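Local coordinates for germination protein YpeB (Bacillus megaterium QM B1551, PDB 5BOI) that is involved in the germination of bacillus spores, its PepSY-containing C-terminal domain probably having an inhibitory role, at residues Ser21-Lys26 and Thr58-Thr63. Residues are numbered along the deposited sequence; the frame is centred on the assembly and turned at random.
Sequences SFLNLK and TYMDIT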
# COMPACT_ATOMS: atom_id res chain seq x y z
N SER A 21 -14.07 2.76 -14.08
CA SER A 21 -13.19 1.62 -14.35
C SER A 21 -12.54 1.05 -13.08
O SER A 21 -12.58 -0.16 -12.84
CB SER A 21 -12.11 2.04 -15.34
OG SER A 21 -11.53 0.90 -15.96
N PHE A 22 -11.96 1.93 -12.28
CA PHE A 22 -11.26 1.55 -11.04
C PHE A 22 -12.18 0.88 -10.02
O PHE A 22 -11.78 -0.05 -9.33
CB PHE A 22 -10.62 2.79 -10.42
CG PHE A 22 -9.57 2.50 -9.40
CD1 PHE A 22 -8.29 2.09 -9.78
CD2 PHE A 22 -9.84 2.66 -8.05
CE1 PHE A 22 -7.32 1.84 -8.83
CE2 PHE A 22 -8.86 2.41 -7.09
CZ PHE A 22 -7.60 2.00 -7.49
N LEU A 23 -13.42 1.37 -9.94
CA LEU A 23 -14.36 0.95 -8.90
C LEU A 23 -15.38 -0.03 -9.45
O LEU A 23 -16.29 -0.46 -8.73
CB LEU A 23 -15.08 2.16 -8.32
CG LEU A 23 -14.23 3.19 -7.59
CD1 LEU A 23 -15.07 4.41 -7.27
CD2 LEU A 23 -13.64 2.58 -6.33
N ASN A 24 -15.24 -0.37 -10.72
CA ASN A 24 -16.12 -1.32 -11.37
C ASN A 24 -17.58 -0.87 -11.29
O ASN A 24 -18.45 -1.66 -10.93
CB ASN A 24 -15.94 -2.71 -10.75
CG ASN A 24 -16.10 -3.83 -11.75
OD1 ASN A 24 -16.23 -3.59 -12.96
ND2 ASN A 24 -16.07 -5.06 -11.27
N LEU A 25 -17.82 0.40 -11.59
CA LEU A 25 -19.18 0.94 -11.59
C LEU A 25 -19.91 0.55 -12.87
O LEU A 25 -19.32 0.56 -13.95
CB LEU A 25 -19.15 2.46 -11.44
CG LEU A 25 -18.31 3.05 -10.30
CD1 LEU A 25 -18.33 4.57 -10.37
CD2 LEU A 25 -18.79 2.57 -8.93
N LYS A 26 -21.19 0.21 -12.75
CA LYS A 26 -21.95 -0.27 -13.90
C LYS A 26 -22.69 0.84 -14.65
O LYS A 26 -23.02 0.68 -15.83
CB LYS A 26 -22.94 -1.35 -13.46
CG LYS A 26 -22.37 -2.34 -12.45
CD LYS A 26 -23.24 -2.48 -11.21
CE LYS A 26 -22.93 -3.78 -10.49
NZ LYS A 26 -24.04 -4.21 -9.60
N THR A 58 -19.35 6.74 -1.84
CA THR A 58 -17.94 6.43 -2.04
C THR A 58 -17.21 7.72 -2.40
O THR A 58 -17.69 8.51 -3.21
CB THR A 58 -17.74 5.39 -3.16
OG1 THR A 58 -18.30 4.13 -2.75
CG2 THR A 58 -16.24 5.20 -3.48
N TYR A 59 -16.05 7.91 -1.78
CA TYR A 59 -15.27 9.12 -2.00
C TYR A 59 -13.99 8.75 -2.71
O TYR A 59 -13.28 7.83 -2.31
CB TYR A 59 -14.98 9.82 -0.68
CG TYR A 59 -16.21 10.01 0.18
CD1 TYR A 59 -16.66 9.00 1.03
CD2 TYR A 59 -16.95 11.18 0.12
CE1 TYR A 59 -17.79 9.16 1.81
CE2 TYR A 59 -18.09 11.35 0.89
CZ TYR A 59 -18.50 10.34 1.73
OH TYR A 59 -19.63 10.50 2.50
N MET A 60 -13.68 9.47 -3.78
CA MET A 60 -12.52 9.14 -4.57
C MET A 60 -11.78 10.39 -5.00
O MET A 60 -12.39 11.35 -5.48
CB MET A 60 -12.91 8.33 -5.80
CG MET A 60 -11.69 7.95 -6.64
SD MET A 60 -12.05 6.66 -7.85
CE MET A 60 -10.40 6.30 -8.45
N ASP A 61 -10.47 10.37 -4.84
CA ASP A 61 -9.65 11.48 -5.29
C ASP A 61 -8.77 11.04 -6.46
O ASP A 61 -8.17 9.96 -6.46
CB ASP A 61 -8.81 12.02 -4.14
CG ASP A 61 -9.66 12.70 -3.07
OD1 ASP A 61 -9.97 13.90 -3.24
OD2 ASP A 61 -10.02 12.04 -2.07
N ILE A 62 -8.72 11.89 -7.47
CA ILE A 62 -7.92 11.65 -8.66
C ILE A 62 -7.11 12.90 -8.95
O ILE A 62 -7.57 14.02 -8.73
CB ILE A 62 -8.80 11.29 -9.87
CG1 ILE A 62 -9.83 10.22 -9.48
CG2 ILE A 62 -7.94 10.84 -11.05
CD1 ILE A 62 -10.54 9.59 -10.66
N THR A 63 -5.89 12.71 -9.43
CA THR A 63 -5.01 13.84 -9.71
C THR A 63 -5.52 14.60 -10.92
O THR A 63 -5.84 14.00 -11.95
CB THR A 63 -3.56 13.38 -9.93
OG1 THR A 63 -3.53 12.39 -10.97
CG2 THR A 63 -3.01 12.76 -8.67
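Met60, with CG anti to the backbone N (chi1 -179°) and the chain extended beyond it, carries CE away from its strand, while the similar torsion of Phe22 (chi1 -163°) places the ring beside that methyl. The contact is helix-on-sheet packing in the PepSY-containing domain: the C-terminal end of helix 12-22 and the turn after it lie against strand 57-63, which is hydrogen-bonded between antiparallel strands 44-50 and 69-74. Met60 CE ends 3.7 Å from Phe22 CD2, meeting the ring at a slant. The ring also meets Phe95, His99 and Phe149 edge-to-face, a largely aromatic setting; methionine suits the place because its unbranched chain reaches far from the strand and ends in a polarisable sulfur and a small methyl. Leu23 and Met60 run alongside each other in opposite senses, Leu23 CD1 lying 3.8 Å from Met60 SD. Replacing Met60 by an alanine would probably open a gap under the helix end, leaving Phe22 and Leu23 without their shared apolar partner. Asn24, whose positive phi an asparagine tolerates better than most residues, ends the helix in a Schellman motif directly after Phe22 and Leu23. Thr58 is a beta-branched residue suited to a strand, and its methyl adds to the apolar contact. No hydrogen bond joins the segments; between two partly exposed residues, Leu23 CD1 and Thr58 CG2 meet tip to tip at 4.0 Å.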